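PDB 3HRA: ankyrin repeat family protein, which is of unknown function but, as an ankyrin-repeat protein, probably serves as a scaffold that binds other proteins. Local coordinates for residues A8-A13 and N40-I45; S74-A79 and P97-H102; N121-L126 and V161-E166. One frame throughout, in Å; residues are numbered along the deposited sequence.

Contact 1. Residues A8-A13 and N40-I45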
# COMPACT_ATOMS: atom_id res chain seq x y z
N ALA A 8 14.97 11.44 19.38
CA ALA A 8 16.00 12.00 18.51
C ALA A 8 15.78 11.61 17.05
O ALA A 8 15.90 12.45 16.14
CB ALA A 8 17.40 11.55 18.99
N LEU A 9 15.48 10.34 16.82
CA LEU A 9 15.34 9.81 15.47
C LEU A 9 14.04 10.29 14.83
O LEU A 9 14.01 10.58 13.64
CB LEU A 9 15.41 8.28 15.49
CG LEU A 9 15.51 7.51 14.16
CD1 LEU A 9 16.78 7.91 13.40
CD2 LEU A 9 15.51 6.00 14.46
N LEU A 10 12.96 10.37 15.62
CA LEU A 10 11.71 10.94 15.13
C LEU A 10 11.92 12.38 14.66
O LEU A 10 11.43 12.78 13.61
CB LEU A 10 10.64 10.91 16.21
CG LEU A 10 9.95 9.56 16.43
CD1 LEU A 10 9.27 9.52 17.79
CD2 LEU A 10 8.94 9.30 15.32
N GLU A 11 12.66 13.14 15.46
CA GLU A 11 12.95 14.53 15.12
C GLU A 11 13.77 14.66 13.84
O GLU A 11 13.47 15.50 12.99
CB GLU A 11 13.66 15.25 16.27
CG GLU A 11 13.85 16.73 16.02
CD GLU A 11 14.79 17.38 17.03
OE1 GLU A 11 14.38 17.60 18.19
OE2 GLU A 11 15.96 17.66 16.65
N ALA A 12 14.80 13.83 13.69
CA ALA A 12 15.58 13.78 12.45
C ALA A 12 14.73 13.41 11.23
O ALA A 12 14.92 13.97 10.16
CB ALA A 12 16.76 12.83 12.58
N ALA A 13 13.80 12.45 11.38
CA ALA A 13 12.92 12.08 10.28
C ALA A 13 11.95 13.23 9.92
O ALA A 13 11.72 13.52 8.73
CB ALA A 13 12.14 10.80 10.61
N ASN A 40 3.20 7.00 14.88
CA ASN A 40 4.17 6.89 13.78
C ASN A 40 5.60 6.63 14.26
O ASN A 40 6.09 7.31 15.17
CB ASN A 40 4.17 8.16 12.93
CG ASN A 40 2.97 8.26 12.02
OD1 ASN A 40 2.58 7.28 11.39
ND2 ASN A 40 2.39 9.44 11.94
N THR A 41 6.27 5.66 13.65
CA THR A 41 7.70 5.45 13.85
C THR A 41 8.47 6.35 12.88
O THR A 41 7.87 6.93 11.98
CB THR A 41 8.10 4.01 13.52
OG1 THR A 41 7.68 3.71 12.18
CG2 THR A 41 7.44 3.06 14.44
N PRO A 42 9.80 6.47 13.05
CA PRO A 42 10.59 7.20 12.07
C PRO A 42 10.39 6.64 10.66
O PRO A 42 10.31 7.42 9.70
CB PRO A 42 12.03 7.00 12.58
CG PRO A 42 11.85 6.95 14.06
CD PRO A 42 10.59 6.14 14.25
N LEU A 43 10.27 5.32 10.54
CA LEU A 43 10.07 4.72 9.23
C LEU A 43 8.74 5.17 8.63
O LEU A 43 8.70 5.56 7.48
CB LEU A 43 10.16 3.19 9.26
CG LEU A 43 9.87 2.50 7.92
CD1 LEU A 43 10.79 2.97 6.77
CD2 LEU A 43 9.92 0.97 8.09
N ASN A 44 7.68 5.14 9.42
CA ASN A 44 6.40 5.60 8.91
C ASN A 44 6.45 7.07 8.47
O ASN A 44 5.85 7.43 7.45
CB ASN A 44 5.27 5.32 9.92
CG ASN A 44 3.98 4.82 9.23
OD1 ASN A 44 3.81 4.96 8.02
ND2 ASN A 44 3.08 4.24 10.01
N ILE A 45 7.18 7.91 9.19
CA ILE A 45 7.32 9.32 8.82
C ILE A 45 8.01 9.42 7.46
O ILE A 45 7.57 10.14 6.55
CB ILE A 45 8.09 10.13 9.88
CG1 ILE A 45 7.25 10.25 11.16
CG2 ILE A 45 8.46 11.53 9.36
CD1 ILE A 45 8.03 10.65 12.36

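Contact 2. Residues S74-A79 and P97-H102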
# COMPACT_ATOMS: atom_id res chain seq x y z
N SER A 74 0.50 0.93 8.68
CA SER A 74 1.90 0.62 8.89
C SER A 74 2.67 1.23 7.72
O SER A 74 2.06 1.66 6.72
CB SER A 74 2.09 -0.89 8.88
OG SER A 74 1.72 -1.41 7.61
N PRO A 75 4.01 1.28 7.83
CA PRO A 75 4.83 1.75 6.69
C PRO A 75 4.52 0.96 5.40
O PRO A 75 4.41 1.56 4.32
CB PRO A 75 6.27 1.49 7.17
CG PRO A 75 6.17 1.66 8.70
CD PRO A 75 4.81 1.04 9.05
N TYR A 76 4.38 -0.36 5.51
CA TYR A 76 4.05 -1.21 4.37
C TYR A 76 2.68 -0.88 3.75
O TYR A 76 2.57 -0.70 2.54
CB TYR A 76 4.09 -2.68 4.78
CG TYR A 76 3.65 -3.63 3.70
CD1 TYR A 76 4.48 -3.89 2.60
CD2 TYR A 76 2.43 -4.28 3.77
CE1 TYR A 76 4.07 -4.76 1.59
CE2 TYR A 76 2.02 -5.15 2.76
CZ TYR A 76 2.85 -5.38 1.68
OH TYR A 76 2.46 -6.26 0.69
N LEU A 77 1.65 -0.81 4.58
CA LEU A 77 0.31 -0.54 4.09
C LEU A 77 0.25 0.83 3.41
O LEU A 77 -0.42 0.98 2.39
CB LEU A 77 -0.70 -0.63 5.23
CG LEU A 77 -1.10 -2.06 5.65
CD1 LEU A 77 -1.82 -2.06 7.00
CD2 LEU A 77 -1.95 -2.74 4.56
N TYR A 78 0.94 1.80 3.99
CA TYR A 78 0.93 3.16 3.46
C TYR A 78 1.73 3.23 2.15
O TYR A 78 1.27 3.81 1.16
CB TYR A 78 1.47 4.15 4.50
CG TYR A 78 1.21 5.59 4.11
CD1 TYR A 78 0.05 6.23 4.52
CD2 TYR A 78 2.10 6.28 3.30
CE1 TYR A 78 -0.21 7.54 4.15
CE2 TYR A 78 1.85 7.60 2.92
CZ TYR A 78 0.70 8.22 3.35
OH TYR A 78 0.46 9.53 2.98
N ALA A 79 2.92 2.63 2.14
CA ALA A 79 3.73 2.63 0.92
C ALA A 79 2.96 2.03 -0.28
O ALA A 79 3.00 2.55 -1.39
CB ALA A 79 5.03 1.88 1.15
N PRO A 97 6.39 -8.54 4.97
CA PRO A 97 5.08 -7.94 5.26
C PRO A 97 4.21 -8.88 6.07
O PRO A 97 4.25 -10.10 5.86
CB PRO A 97 4.47 -7.74 3.87
CG PRO A 97 5.66 -7.71 2.92
CD PRO A 97 6.67 -8.64 3.53
N ASP A 98 3.44 -8.32 7.00
CA ASP A 98 2.50 -9.10 7.81
C ASP A 98 1.11 -8.96 7.19
O ASP A 98 0.45 -7.93 7.33
CB ASP A 98 2.47 -8.57 9.26
CG ASP A 98 1.56 -9.39 10.19
OD1 ASP A 98 0.73 -10.19 9.71
OD2 ASP A 98 1.66 -9.21 11.43
N LEU A 99 0.65 -10.01 6.52
CA LEU A 99 -0.62 -9.90 5.81
C LEU A 99 -1.86 -10.08 6.70
O LEU A 99 -3.00 -10.07 6.20
CB LEU A 99 -0.65 -10.84 4.60
CG LEU A 99 0.49 -10.72 3.59
CD1 LEU A 99 0.13 -11.49 2.34
CD2 LEU A 99 0.79 -9.28 3.26
N ASN A 100 -1.67 -10.24 8.01
CA ASN A 100 -2.80 -10.22 8.94
C ASN A 100 -3.08 -8.82 9.50
O ASN A 100 -4.03 -8.63 10.28
CB ASN A 100 -2.62 -11.22 10.08
CG ASN A 100 -2.67 -12.65 9.61
OD1 ASN A 100 -3.51 -13.02 8.79
ND2 ASN A 100 -1.76 -13.46 10.13
N LYS A 101 -2.25 -7.85 9.10
CA LYS A 101 -2.49 -6.45 9.46
C LYS A 101 -3.19 -5.70 8.32
O LYS A 101 -2.73 -5.76 7.17
CB LYS A 101 -1.18 -5.79 9.86
CG LYS A 101 -0.65 -6.36 11.19
CD LYS A 101 0.51 -5.59 11.74
CE LYS A 101 0.81 -6.06 13.16
NZ LYS A 101 2.01 -5.39 13.73
N HIS A 102 -4.31 -5.04 8.63
CA HIS A 102 -5.11 -4.37 7.61
C HIS A 102 -5.28 -2.89 7.92
O HIS A 102 -5.10 -2.46 9.08
CB HIS A 102 -6.49 -5.05 7.48
CG HIS A 102 -6.41 -6.54 7.38
ND1 HIS A 102 -5.82 -7.19 6.32
CD2 HIS A 102 -6.84 -7.51 8.23
CE1 HIS A 102 -5.88 -8.49 6.52
NE2 HIS A 102 -6.50 -8.71 7.66

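Contact 3. Residues N121-L126 and V161-E166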
# COMPACT_ATOMS: atom_id res chain seq x y z
N ASN A 121 2.68 0.06 -8.40
CA ASN A 121 2.52 -0.66 -7.13
C ASN A 121 1.71 -1.96 -7.27
O ASN A 121 2.06 -2.99 -6.68
CB ASN A 121 1.89 0.23 -6.05
CG ASN A 121 2.93 1.05 -5.31
OD1 ASN A 121 4.03 1.23 -5.79
ND2 ASN A 121 2.57 1.54 -4.13
N VAL A 122 0.64 -1.90 -8.06
CA VAL A 122 -0.15 -3.09 -8.33
C VAL A 122 0.72 -4.21 -8.93
O VAL A 122 0.65 -5.36 -8.49
CB VAL A 122 -1.33 -2.78 -9.26
CG1 VAL A 122 -2.06 -4.06 -9.62
CG2 VAL A 122 -2.25 -1.75 -8.59
N LYS A 123 1.52 -3.85 -9.93
CA LYS A 123 2.38 -4.82 -10.61
C LYS A 123 3.34 -5.44 -9.64
O LYS A 123 3.52 -6.66 -9.61
CB LYS A 123 3.18 -4.13 -11.72
CG LYS A 123 2.37 -3.68 -12.90
CD LYS A 123 3.21 -2.85 -13.86
CE LYS A 123 2.35 -2.26 -14.99
NZ LYS A 123 2.90 -0.99 -15.56
N LEU A 124 3.96 -4.58 -8.82
CA LEU A 124 4.90 -5.02 -7.81
C LEU A 124 4.26 -6.03 -6.85
O LEU A 124 4.83 -7.10 -6.57
CB LEU A 124 5.37 -3.80 -7.03
CG LEU A 124 6.86 -3.52 -6.86
CD1 LEU A 124 7.60 -3.73 -8.16
CD2 LEU A 124 7.02 -2.08 -6.36
N LEU A 125 3.07 -5.70 -6.34
CA LEU A 125 2.40 -6.57 -5.39
C LEU A 125 1.96 -7.88 -6.04
O LEU A 125 2.04 -8.95 -5.42
CB LEU A 125 1.23 -5.85 -4.73
CG LEU A 125 1.63 -4.65 -3.85
CD1 LEU A 125 0.42 -3.74 -3.64
CD2 LEU A 125 2.21 -5.10 -2.51
N LEU A 126 1.48 -7.80 -7.28
CA LEU A 126 1.11 -9.02 -8.01
C LEU A 126 2.33 -9.93 -8.25
O LEU A 126 2.25 -11.15 -8.04
CB LEU A 126 0.38 -8.68 -9.31
CG LEU A 126 -1.01 -8.02 -9.15
CD1 LEU A 126 -1.59 -7.64 -10.49
CD2 LEU A 126 -1.96 -8.94 -8.41
N VAL A 161 -7.61 -2.53 -14.59
CA VAL A 161 -8.54 -3.65 -14.76
C VAL A 161 -7.92 -4.80 -15.59
O VAL A 161 -8.02 -5.97 -15.22
CB VAL A 161 -9.89 -3.19 -15.37
CG1 VAL A 161 -10.75 -4.39 -15.78
CG2 VAL A 161 -10.62 -2.32 -14.37
N LYS A 162 -7.29 -4.46 -16.71
CA LYS A 162 -6.66 -5.47 -17.56
C LYS A 162 -5.56 -6.24 -16.83
O LYS A 162 -5.49 -7.46 -16.91
CB LYS A 162 -6.08 -4.83 -18.82
CG LYS A 162 -5.48 -5.83 -19.77
CD LYS A 162 -6.57 -6.63 -20.49
CE LYS A 162 -5.95 -7.44 -21.63
NZ LYS A 162 -6.98 -8.27 -22.33
N LEU A 163 -4.69 -5.50 -16.14
CA LEU A 163 -3.62 -6.05 -15.31
C LEU A 163 -4.18 -7.06 -14.30
O LEU A 163 -3.65 -8.16 -14.16
CB LEU A 163 -2.91 -4.93 -14.56
CG LEU A 163 -1.41 -4.98 -14.26
CD1 LEU A 163 -1.09 -4.18 -12.99
CD2 LEU A 163 -0.85 -6.40 -14.17
N LEU A 164 -5.25 -6.68 -13.59
CA LEU A 164 -5.87 -7.57 -12.59
C LEU A 164 -6.44 -8.83 -13.23
O LEU A 164 -6.25 -9.94 -12.72
CB LEU A 164 -6.96 -6.83 -11.78
CG LEU A 164 -6.44 -5.75 -10.82
CD1 LEU A 164 -7.56 -4.85 -10.30
CD2 LEU A 164 -5.69 -6.41 -9.66
N MET A 165 -7.16 -8.68 -14.34
CA MET A 165 -7.74 -9.84 -15.01
C MET A 165 -6.67 -10.75 -15.56
O MET A 165 -6.81 -11.97 -15.56
CB MET A 165 -8.72 -9.41 -16.11
CG MET A 165 -9.90 -8.59 -15.60
SD MET A 165 -10.81 -9.38 -14.26
CE MET A 165 -11.49 -10.80 -15.12
N GLU A 166 -5.58 -10.17 -16.05
CA GLU A 166 -4.51 -10.98 -16.61
C GLU A 166 -3.78 -11.76 -15.51
O GLU A 166 -3.04 -12.70 -15.79
CB GLU A 166 -3.54 -10.12 -17.39
CG GLU A 166 -4.03 -9.79 -18.78
CD GLU A 166 -4.13 -11.01 -19.69
OE1 GLU A 166 -3.18 -11.82 -19.72
OE2 GLU A 166 -5.15 -11.16 -20.38

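Contact 1. Residues A8-A13 and N40-I45
Pro42 presents its ring to the side of helix 8-14, where Leu9, Leu10 and Ala13 receive it. The ring is shared between two leucines: its CG lies 3.7 Å from Leu9 CG, while its CD lies 3.7 Å from Leu10 CD2. Both leucine side chains cross the proline at about a right angle. Leu9 reaches Pro42 with CG and CD2, its CG being placed anti to the backbone N (chi1 -171°). Leu10 has the other common rotamer, CG opposite the carbonyl carbon, and its CD2 ends up over the start of the second helix. There it lies 3.5 Å from Asn40 O and only 3.4 Å from Ile45 CD1, a carbon pair closer than normal van der Waals contact and so a tightly packed spot. Ala13, one turn on from Leu9, adds its methyl group: its CB is 3.9 Å from Pro42 O and 4.0 Å from Ile45 CG2. No hydrogen bond joins the segments.

What positions Pro42 is the helix start behind it. Thr41 is the N-cap, and its OG1 accepts from Asn44 N at 3.1 Å in a nearly straight bond (167°). Thr-Pro-Leu at this point corresponds to the TPLH signature that opens the first helix of an ankyrin repeat, here with Asn44 in the histidine's place. The side chain of Asn44 makes a separate bond, ND2 donating to Asp73 O, just before helix 75-81. Asn40 OD1 is likewise bonded to Asn69 ND2. Around this core, Ile24 of helix 18-25 and Leu58 of helix 52-60 both touch Leu9, Leu58 also reaches Pro42, and Pro75 of helix 75-81 packs on Leu43 and Asn44.

Contact 2. Residues S74-A79 and P97-H102
Tyr76 and Leu77 carry this contact from the first turn of helix 75-81 to the loop at 97-102, and Ser74 sets that turn in place. As the N-cap, Ser74 accepts the amide of the third residue on, with Leu77 N 3.1 Å from Ser74 OG and an N-H...O angle of 168°. The bond ties the backbone of Leu77 to the start of the helix.

Tyr76 follows, its CG anti to the backbone N (chi1 176°), which swings the ring out to Pro97. The proline lies over one face of the ring in a CH-pi contact: Pro97 CB stands 3.6 Å from the ring centroid and just 13° off the normal, while Pro97 CG is 3.6 Å from Tyr76 CE1. At the phenol end, Leu99 CD2 approaches obliquely, 4.3 Å from Tyr76 OH. The hydroxyl itself is hydrogen-bonded to Glu131 OE2, so the ring is gripped both over its face and at its oxygen.

Such a pairing of an inner helix with the following inter-repeat loop belongs to the ankyrin fold, in which helix pairs stack side by side and the loops between them project to one side. Here the projecting loop is shaped by a type I beta turn from Asp98 to Lys101, reinforced by an Asx turn in which Asp98 OD1 accepts from Asn100 N at 2.9 Å.

Leu77 reaches the far end of this turn through CD1, its CG opposite the carbonyl carbon. CD1 lies 3.7 Å from His102 C and 3.8 Å from Lys101 O, so the methyl packs on backbone. The Lys101 side chain starts toward the helix but its end leads away, NZ hydrogen-bonded to Asn66 O.

Contact 3. Residues N121-L126 and V161-E166
Leu163 is the main bump, pushed from helix 155-166 into a hollow on helix 119-128 whose walls are Val122, Lys123 and Leu126. Both are outer helices of the ankyrin stack, and their short segments run almost parallel, at 8°, with axes 10.8 Å apart. That separation is wide enough that side chains alone bridge it, and no hydrogen bond crosses.

The two branches of Leu163 are divided between the walls. CD1 sits between Val122 and Lys123, 3.5 Å from Val122 CG1. CD2 turns to the next turn of the helix and lies 4.0 Å from Leu126 CD1. Val122 and Leu126 both slide past Leu163 in opposite directions, whereas Lys123 crosses it at about a right angle and closes the hollow with its aliphatic stem.

Leu164 backs the bump from the inner side. Its CD2 approaches both Val122 CG1, at 4.3 Å, and Leu126 CD1, at 4.4 Å, a looser fit than that of Leu163. Behind it, Leu144 of helix 143-149 supports Leu164, and Leu110 of helix 110-115 does the same for Val122 and Leu126, so the outer layer rests on the inner one.

Lys123 extends beyond CG, its amine paired weakly with Asp120. At its base, Lys123 CG and Leu163 CD1 are pressed together at 3.5 Å, tighter than ordinary van der Waals contact.

In the fold
Contacts 1 and 3 each join two helices through apolar side chains, but in different layers: contact 1 pairs the inner helices 8-14 and 42-49 and is largely buried, while contact 3 pairs the outer helices 119-128 and 155-166 and includes a partly exposed lysine. Contact 2 differs in kind, with a helix meeting a loop and an aromatic face in place of aliphatic interlocking. Capped helix starts recur in contacts 1 and 2. The three follow one another along the stack, contacts 1 and 3 on opposite sides of its centre with centres about 32 Å apart. Contact 2 touches both, through Pro75 against Leu43 and Asn44, and through Tyr76 against Leu125.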